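Local coordinates for exotoxin 5 (Staphylococcus aureus subsp. aureus COL, PDB 3R2I), which is a superantigen-like exotoxin of unestablished function that is probably secreted and may act on host immune defences, at residues A[114-126]-A[133-145]. Sequence-based numbering, arbitrary orientation.
Sequences KTHGLDVFAVPEL and IYSVGGITKKNVR
I133 lays its CG2 methyl against A122 CB and P124 CB, on a side chain that also reaches F99 of strand 97-103. Y134 follows with the backbone: its carbonyl O takes a nearly straight bond from E125 N (2.8 Å), while its N gives a longer one to L126 O. Its ring carries L126 CD2 over the centre of one face, 4.2 Å from the centroid, a CH-pi contact between side chains running alongside each other; the phenol hydroxyl bonds to D128. At S135 a side chain replaces the main chain. With OG anti to the backbone N (chi1 -179°), the hydroxyl accepts a hydrogen bond from V123 N at 3.0 Å, and it also donates to a water that bonds to F121 O and G137 O. A second water joins V136 N to V123 O and E125 OE2; OE2 also bonds Y66 OH, and OE1 forms a salt bridge with K226. The two waters span the gap where direct backbone hydrogen bonds between the segments lapse. The chain then swings through G137 and G138, both with positive phi, and G138 O accepts a bond from F121 N, restoring direct pairing. I139 turns CG1 to V120 CG2 (4.1 Å) and CG2 to L118 CD2, with V101 and L103 continuing this apolar layer. D119 N bonds to T140 O and T140 N to D119 O, both at 2.9 Å. Beyond K141, K142 N bonds to G117 O, and its aliphatic chain passes over the glycine before NZ reaches N76. The D119 side chain crosses that of K142 at about a right angle, OD2 3.4 Å from K142 CA and OD1 against CB; OD1 is held by T75 and N76 N, whereas OD2 meets N143 N through a water. This antiparallel pairing, interrupted opposite S135-G137, where the serine hydroxyl and two waters take over, belongs to the curled beta-barrel of the OB-fold domain in staphylococcal superantigen-like proteins.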
ATOM      1  N   LYS A 114      -5.128 -12.690  20.680  1.00 40.99           N
ATOM      2  CA  LYS A 114      -4.314 -11.490  20.771  1.00 39.09           C
ATOM      3  C   LYS A 114      -2.984 -11.769  20.076  1.00 37.67           C
ATOM      4  O   LYS A 114      -2.312 -12.742  20.383  1.00 39.28           O
ATOM      5  CB  LYS A 114      -4.088 -11.074  22.204  1.00 40.64           C
ATOM      6  CG  LYS A 114      -3.579  -9.660  22.310  1.00 45.70           C
ATOM      7  CD  LYS A 114      -3.353  -9.221  23.755  1.00 52.28           C
ATOM      8  CE  LYS A 114      -2.832  -7.775  23.801  1.00 52.68           C
ATOM      9  NZ  LYS A 114      -2.271  -7.405  25.137  1.00 55.64           N
ATOM     10  N   THR A 115      -2.634 -10.915  19.122  1.00 35.16           N
ATOM     11  CA  THR A 115      -1.429 -11.068  18.328  1.00 34.97           C
ATOM     12  C   THR A 115      -0.462  -9.925  18.605  1.00 34.68           C
ATOM     13  O   THR A 115      -0.833  -8.752  18.649  1.00 32.80           O
ATOM     14  CB  THR A 115      -1.794 -11.101  16.845  1.00 33.33           C
ATOM     15  OG1 THR A 115      -2.734 -12.152  16.633  1.00 34.85           O
ATOM     16  CG2 THR A 115      -0.577 -11.328  15.952  1.00 34.99           C
ATOM     17  N   HIS A 116       0.806 -10.266  18.737  1.00 35.22           N
ATOM     18  CA  HIS A 116       1.785  -9.264  19.066  1.00 34.61           C
ATOM     19  C   HIS A 116       2.778  -9.011  17.966  1.00 33.34           C
ATOM     20  O   HIS A 116       2.956  -9.823  17.056  1.00 34.11           O
ATOM     21  CB  HIS A 116       2.540  -9.718  20.309  1.00 37.56           C
ATOM     22  CG  HIS A 116       1.660 -10.061  21.475  1.00 39.61           C
ATOM     23  ND1 HIS A 116       1.263  -9.129  22.412  1.00 46.68           N
ATOM     24  CD2 HIS A 116       1.155 -11.249  21.892  1.00 43.11           C
ATOM     25  CE1 HIS A 116       0.529  -9.721  23.340  1.00 47.13           C
ATOM     26  NE2 HIS A 116       0.455 -11.010  23.051  1.00 44.74           N
ATOM     27  N   GLY A 117       3.426  -7.859  18.061  1.00 31.95           N
ATOM     28  CA  GLY A 117       4.454  -7.474  17.121  1.00 31.44           C
ATOM     29  C   GLY A 117       3.980  -7.190  15.703  1.00 29.08           C
ATOM     30  O   GLY A 117       4.683  -7.478  14.741  1.00 28.91           O
ATOM     31  N   LEU A 118       2.807  -6.606  15.561  1.00 27.50           N
ATOM     32  CA  LEU A 118       2.304  -6.322  14.224  1.00 26.55           C
ATOM     33  C   LEU A 118       2.559  -4.880  13.810  1.00 25.35           C
ATOM     34  O   LEU A 118       2.588  -3.977  14.647  1.00 24.21           O
ATOM     35  CB  LEU A 118       0.797  -6.598  14.153  1.00 25.90           C
ATOM     36  CG  LEU A 118       0.310  -8.012  14.397  1.00 25.27           C
ATOM     37  CD1 LEU A 118      -1.221  -7.963  14.446  1.00 21.00           C
ATOM     38  CD2 LEU A 118       0.833  -8.998  13.317  1.00 22.19           C
ATOM     39  N   ASP A 119       2.818  -4.701  12.522  1.00 25.13           N
ATOM     40  CA  ASP A 119       2.982  -3.388  11.924  1.00 25.47           C
ATOM     41  C   ASP A 119       1.789  -3.170  11.036  1.00 23.78           C
ATOM     42  O   ASP A 119       1.306  -4.114  10.407  1.00 24.31           O
ATOM     43  CB  ASP A 119       4.215  -3.298  11.031  1.00 26.75           C
ATOM     44  CG  ASP A 119       5.503  -3.237  11.802  1.00 29.35           C
ATOM     45  OD1 ASP A 119       5.483  -3.046  13.035  1.00 35.69           O
ATOM     46  OD2 ASP A 119       6.553  -3.385  11.147  1.00 34.65           O
ATOM     47  N   VAL A 120       1.353  -1.919  10.923  1.00 23.88           N
ATOM     48  CA  VAL A 120       0.217  -1.602  10.084  1.00 24.35           C
ATOM     49  C   VAL A 120       0.456  -0.385   9.208  1.00 23.93           C
ATOM     50  O   VAL A 120       0.930   0.631   9.678  1.00 26.34           O
ATOM     51  CB  VAL A 120      -1.092  -1.409  10.929  1.00 24.24           C
ATOM     52  CG1 VAL A 120      -2.177  -0.845  10.097  1.00 24.76           C
ATOM     53  CG2 VAL A 120      -1.549  -2.785  11.559  1.00 24.80           C
ATOM     54  N   PHE A 121       0.174  -0.533   7.912  1.00 22.66           N
ATOM     55  CA  PHE A 121       0.268   0.568   6.985  1.00 20.35           C
ATOM     56  C   PHE A 121      -1.172   0.965   6.794  1.00 17.90           C
ATOM     57  O   PHE A 121      -1.983   0.202   6.278  1.00 17.32           O
ATOM     58  CB  PHE A 121       0.909   0.211   5.664  1.00 20.17           C
ATOM     59  CG  PHE A 121       0.982   1.381   4.723  1.00 18.54           C
ATOM     60  CD1 PHE A 121       1.945   2.348   4.883  1.00 20.34           C
ATOM     61  CD2 PHE A 121       0.088   1.517   3.694  1.00 19.47           C
ATOM     62  CE1 PHE A 121       2.000   3.439   4.035  1.00 22.19           C
ATOM     63  CE2 PHE A 121       0.159   2.594   2.840  1.00 18.04           C
ATOM     64  CZ  PHE A 121       1.106   3.552   3.015  1.00 18.84           C
ATOM     65  N   ALA A 122      -1.489   2.171   7.201  1.00 16.10           N
ATOM     66  CA  ALA A 122      -2.886   2.615   7.181  1.00 16.94           C
ATOM     67  C   ALA A 122      -3.143   3.761   6.254  1.00 16.61           C
ATOM     68  O   ALA A 122      -2.361   4.708   6.164  1.00 17.51           O
ATOM     69  CB  ALA A 122      -3.334   2.983   8.601  1.00 15.58           C
ATOM     70  N   VAL A 123      -4.218   3.616   5.500  1.00 18.57           N
ATOM     71  CA  VAL A 123      -4.662   4.637   4.571  1.00 19.19           C
ATOM     72  C   VAL A 123      -6.136   4.760   4.874  1.00 20.36           C
ATOM     73  O   VAL A 123      -6.834   3.764   4.930  1.00 20.44           O
ATOM     74  CB  VAL A 123      -4.539   4.181   3.144  1.00 20.15           C
ATOM     75  CG1 VAL A 123      -5.218   5.228   2.221  1.00 21.36           C
ATOM     76  CG2 VAL A 123      -3.080   3.946   2.802  1.00 19.85           C
ATOM     77  N   PRO A 124      -6.635   5.970   5.042  1.00 21.56           N
ATOM     78  CA  PRO A 124      -8.045   5.970   5.387  1.00 22.66           C
ATOM     79  C   PRO A 124      -9.025   5.774   4.262  1.00 23.31           C
ATOM     80  O   PRO A 124      -8.889   6.381   3.207  1.00 23.28           O
ATOM     81  CB  PRO A 124      -8.263   7.395   5.936  1.00 24.52           C
ATOM     82  CG  PRO A 124      -7.174   8.201   5.320  1.00 24.27           C
ATOM     83  CD  PRO A 124      -6.006   7.287   5.252  1.00 22.27           C
ATOM     84  N   GLU A 125     -10.031   4.978   4.513  1.00 22.83           N
ATOM     85  CA  GLU A 125     -11.174   4.886   3.659  1.00 22.12           C
ATOM     86  C   GLU A 125     -12.206   5.907   4.073  1.00 22.38           C
ATOM     87  O   GLU A 125     -13.006   6.337   3.302  1.00 21.71           O
ATOM     88  CB  GLU A 125     -11.744   3.487   3.703  1.00 21.50           C
ATOM     89  CG  GLU A 125     -10.753   2.376   3.451  1.00 21.97           C
ATOM     90  CD  GLU A 125     -10.276   2.254   2.006  1.00 23.56           C
ATOM     91  OE1 GLU A 125     -10.928   2.720   1.131  1.00 24.32           O
ATOM     92  OE2 GLU A 125      -9.229   1.699   1.744  1.00 21.99           O
ATOM     93  N   LEU A 126     -12.137   6.264   5.329  1.00 24.29           N
ATOM     94  CA  LEU A 126     -12.962   7.239   5.976  1.00 23.72           C
ATOM     95  C   LEU A 126     -12.186   7.654   7.204  1.00 22.46           C
ATOM     96  O   LEU A 126     -11.502   6.878   7.782  1.00 21.09           O
ATOM     97  CB  LEU A 126     -14.294   6.613   6.369  1.00 25.93           C
ATOM     98  CG  LEU A 126     -15.414   7.272   7.137  1.00 27.02           C
ATOM     99  CD1 LEU A 126     -16.705   6.604   6.794  1.00 23.24           C
ATOM    100  CD2 LEU A 126     -15.182   7.206   8.579  1.00 21.10           C
ATOM    101  N   ILE A 133      -9.066   6.556  12.116  1.00 23.04           N
ATOM    102  CA  ILE A 133      -8.631   6.143  10.811  1.00 22.35           C
ATOM    103  C   ILE A 133      -9.115   4.706  10.542  1.00 22.98           C
ATOM    104  O   ILE A 133      -8.681   3.760  11.179  1.00 21.16           O
ATOM    105  CB  ILE A 133      -7.119   6.282  10.769  1.00 22.97           C
ATOM    106  CG1 ILE A 133      -6.801   7.741  11.080  1.00 25.38           C
ATOM    107  CG2 ILE A 133      -6.540   5.839   9.440  1.00 21.56           C
ATOM    108  CD1 ILE A 133      -5.415   8.047  11.326  1.00 29.49           C
ATOM    109  N   TYR A 134     -10.076   4.585   9.625  1.00 22.70           N
ATOM    110  CA  TYR A 134     -10.635   3.310   9.224  1.00 22.52           C
ATOM    111  C   TYR A 134      -9.855   2.872   7.998  1.00 22.38           C
ATOM    112  O   TYR A 134      -9.960   3.531   6.967  1.00 20.47           O
ATOM    113  CB  TYR A 134     -12.118   3.502   8.857  1.00 22.26           C
ATOM    114  CG  TYR A 134     -13.027   3.828  10.015  1.00 22.57           C
ATOM    115  CD1 TYR A 134     -14.340   3.373  10.043  1.00 27.25           C
ATOM    116  CD2 TYR A 134     -12.573   4.541  11.121  1.00 27.91           C
ATOM    117  CE1 TYR A 134     -15.188   3.693  11.099  1.00 29.66           C
ATOM    118  CE2 TYR A 134     -13.412   4.828  12.181  1.00 27.61           C
ATOM    119  CZ  TYR A 134     -14.718   4.418  12.155  1.00 27.00           C
ATOM    120  OH  TYR A 134     -15.547   4.730  13.214  1.00 35.52           O
ATOM    121  N   SER A 135      -9.047   1.802   8.113  1.00 23.09           N
ATOM    122  CA  SER A 135      -8.232   1.321   6.979  1.00 21.88           C
ATOM    123  C   SER A 135      -8.462  -0.175   6.770  1.00 20.47           C
ATOM    124  O   SER A 135      -8.994  -0.836   7.668  1.00 19.89           O
ATOM    125  CB  SER A 135      -6.739   1.645   7.176  1.00 22.77           C
ATOM    126  OG  SER A 135      -5.933   1.203   6.070  1.00 23.72           O
ATOM    127  N   VAL A 136      -8.133  -0.663   5.564  1.00 17.73           N
ATOM    128  CA  VAL A 136      -8.260  -2.062   5.207  1.00 16.71           C
ATOM    129  C   VAL A 136      -6.888  -2.729   5.025  1.00 17.79           C
ATOM    130  O   VAL A 136      -6.036  -2.231   4.284  1.00 19.53           O
ATOM    131  CB  VAL A 136      -9.081  -2.249   3.902  1.00 17.66           C
ATOM    132  CG1 VAL A 136      -9.199  -3.727   3.551  1.00 17.33           C
ATOM    133  CG2 VAL A 136     -10.468  -1.644   4.013  1.00 15.93           C
ATOM    134  N   GLY A 137      -6.645  -3.824   5.736  1.00 17.72           N
ATOM    135  CA  GLY A 137      -5.396  -4.583   5.588  1.00 17.75           C
ATOM    136  C   GLY A 137      -4.116  -3.915   6.024  1.00 18.30           C
ATOM    137  O   GLY A 137      -4.082  -3.218   7.040  1.00 18.41           O
ATOM    138  N   GLY A 138      -3.050  -4.134   5.260  1.00 18.32           N
ATOM    139  CA  GLY A 138      -1.778  -3.517   5.561  1.00 19.00           C
ATOM    140  C   GLY A 138      -1.045  -4.037   6.785  1.00 19.04           C
ATOM    141  O   GLY A 138      -0.132  -3.373   7.286  1.00 18.68           O
ATOM    142  N   ILE A 139      -1.379  -5.255   7.208  1.00 21.40           N
ATOM    143  CA  ILE A 139      -0.822  -5.868   8.418  1.00 22.03           C
ATOM    144  C   ILE A 139       0.346  -6.753   8.097  1.00 23.68           C
ATOM    145  O   ILE A 139       0.227  -7.650   7.299  1.00 25.64           O
ATOM    146  CB  ILE A 139      -1.906  -6.690   9.109  1.00 24.17           C
ATOM    147  CG1 ILE A 139      -3.147  -5.814   9.374  1.00 23.53           C
ATOM    148  CG2 ILE A 139      -1.422  -7.304  10.435  1.00 21.34           C
ATOM    149  CD1 ILE A 139      -4.429  -6.655   9.510  1.00 26.15           C
ATOM    150  N   THR A 140       1.494  -6.468   8.701  1.00 25.43           N
ATOM    151  CA  THR A 140       2.716  -7.259   8.491  1.00 25.45           C
ATOM    152  C   THR A 140       3.336  -7.583   9.825  1.00 26.78           C
ATOM    153  O   THR A 140       2.951  -7.020  10.822  1.00 27.28           O
ATOM    154  CB  THR A 140       3.771  -6.453   7.685  1.00 25.43           C
ATOM    155  OG1 THR A 140       3.982  -5.188   8.318  1.00 22.53           O
ATOM    156  CG2 THR A 140       3.301  -6.214   6.220  1.00 23.80           C
ATOM    157  N   LYS A 141       4.267  -8.517   9.840  1.00 28.99           N
ATOM    158  CA  LYS A 141       5.005  -8.846  11.033  1.00 32.60           C
ATOM    159  C   LYS A 141       6.176  -7.881  11.140  1.00 33.37           C
ATOM    160  O   LYS A 141       6.875  -7.631  10.160  1.00 33.56           O
ATOM    161  CB  LYS A 141       5.509 -10.279  10.981  1.00 34.55           C
ATOM    162  CG  LYS A 141       4.400 -11.305  11.065  1.00 39.67           C
ATOM    163  CD  LYS A 141       4.948 -12.764  11.172  1.00 49.76           C
ATOM    164  CE  LYS A 141       3.797 -13.761  11.214  1.00 53.82           C
ATOM    165  NZ  LYS A 141       4.252 -15.177  11.274  1.00 59.72           N
ATOM    166  N   LYS A 142       6.392  -7.324  12.326  1.00 35.21           N
ATOM    167  CA  LYS A 142       7.484  -6.362  12.506  1.00 37.63           C
ATOM    168  C   LYS A 142       8.850  -6.986  12.233  1.00 39.22           C
ATOM    169  O   LYS A 142       8.998  -8.218  12.275  1.00 40.84           O
ATOM    170  CB  LYS A 142       7.494  -5.796  13.931  1.00 38.82           C
ATOM    171  CG  LYS A 142       8.048  -6.778  14.993  1.00 41.52           C
ATOM    172  CD  LYS A 142       7.968  -6.164  16.380  1.00 42.58           C
ATOM    173  CE  LYS A 142       8.618  -7.053  17.431  1.00 44.81           C
ATOM    174  NZ  LYS A 142       8.436  -6.495  18.815  1.00 46.08           N
ATOM    175  N   ASN A 143       9.854  -6.143  12.007  1.00 40.11           N
ATOM    176  CA  ASN A 143      11.214  -6.648  11.769  1.00 43.58           C
ATOM    177  C   ASN A 143      11.719  -7.390  12.972  1.00 47.79           C
ATOM    178  O   ASN A 143      11.516  -6.934  14.099  1.00 47.90           O
ATOM    179  CB  ASN A 143      12.215  -5.514  11.513  1.00 43.54           C
ATOM    180  CG  ASN A 143      11.953  -4.773  10.230  1.00 38.45           C
ATOM    181  OD1 ASN A 143      11.041  -5.110   9.483  1.00 29.23           O
ATOM    182  ND2 ASN A 143      12.746  -3.729   9.975  1.00 37.19           N
ATOM    183  N   VAL A 144      12.398  -8.509  12.729  1.00 52.98           N
ATOM    184  CA  VAL A 144      12.996  -9.300  13.809  1.00 58.90           C
ATOM    185  C   VAL A 144      14.292  -8.592  14.241  1.00 63.58           C
ATOM    186  O   VAL A 144      14.919  -7.893  13.433  1.00 64.81           O
ATOM    187  CB  VAL A 144      13.308 -10.734  13.349  1.00 60.53           C
ATOM    188  CG1 VAL A 144      12.035 -11.392  12.798  1.00 58.94           C
ATOM    189  CG2 VAL A 144      14.433 -10.738  12.285  1.00 61.45           C
ATOM    190  N   ARG A 145      14.712  -8.776  15.489  1.00 68.63           N
ATOM    191  CA  ARG A 145      15.923  -8.096  15.987  1.00 72.72           C
ATOM    192  C   ARG A 145      17.164  -8.305  15.122  1.00 74.33           C
ATOM    193  O   ARG A 145      17.385  -9.398  14.594  1.00 75.00           O
ATOM    194  CB  ARG A 145      16.242  -8.468  17.444  1.00 75.96           C
ATOM    195  CG  ARG A 145      15.158  -8.052  18.414  1.00 81.18           C
ATOM    196  CD  ARG A 145      15.674  -7.881  19.859  1.00 91.16           C
ATOM    197  NE  ARG A 145      14.601  -7.434  20.768  1.00 96.43           N
ATOM    198  CZ  ARG A 145      14.092  -6.191  20.812  1.00 98.64           C
ATOM    199  NH1 ARG A 145      14.513  -5.242  19.973  1.00 98.63           N
ATOM    200  NH2 ARG A 145      13.120  -5.896  21.681  1.00 98.72           N
TER
HETATM  201  O   HOH W   1       9.449  -3.224  12.191  1.00 41.82           O
HETATM  202  O   HOH W   2      -4.400  -0.529   7.413  1.00 18.10           O
HETATM  203  O   HOH W   3      -7.412   1.552   3.707  1.00 15.61           O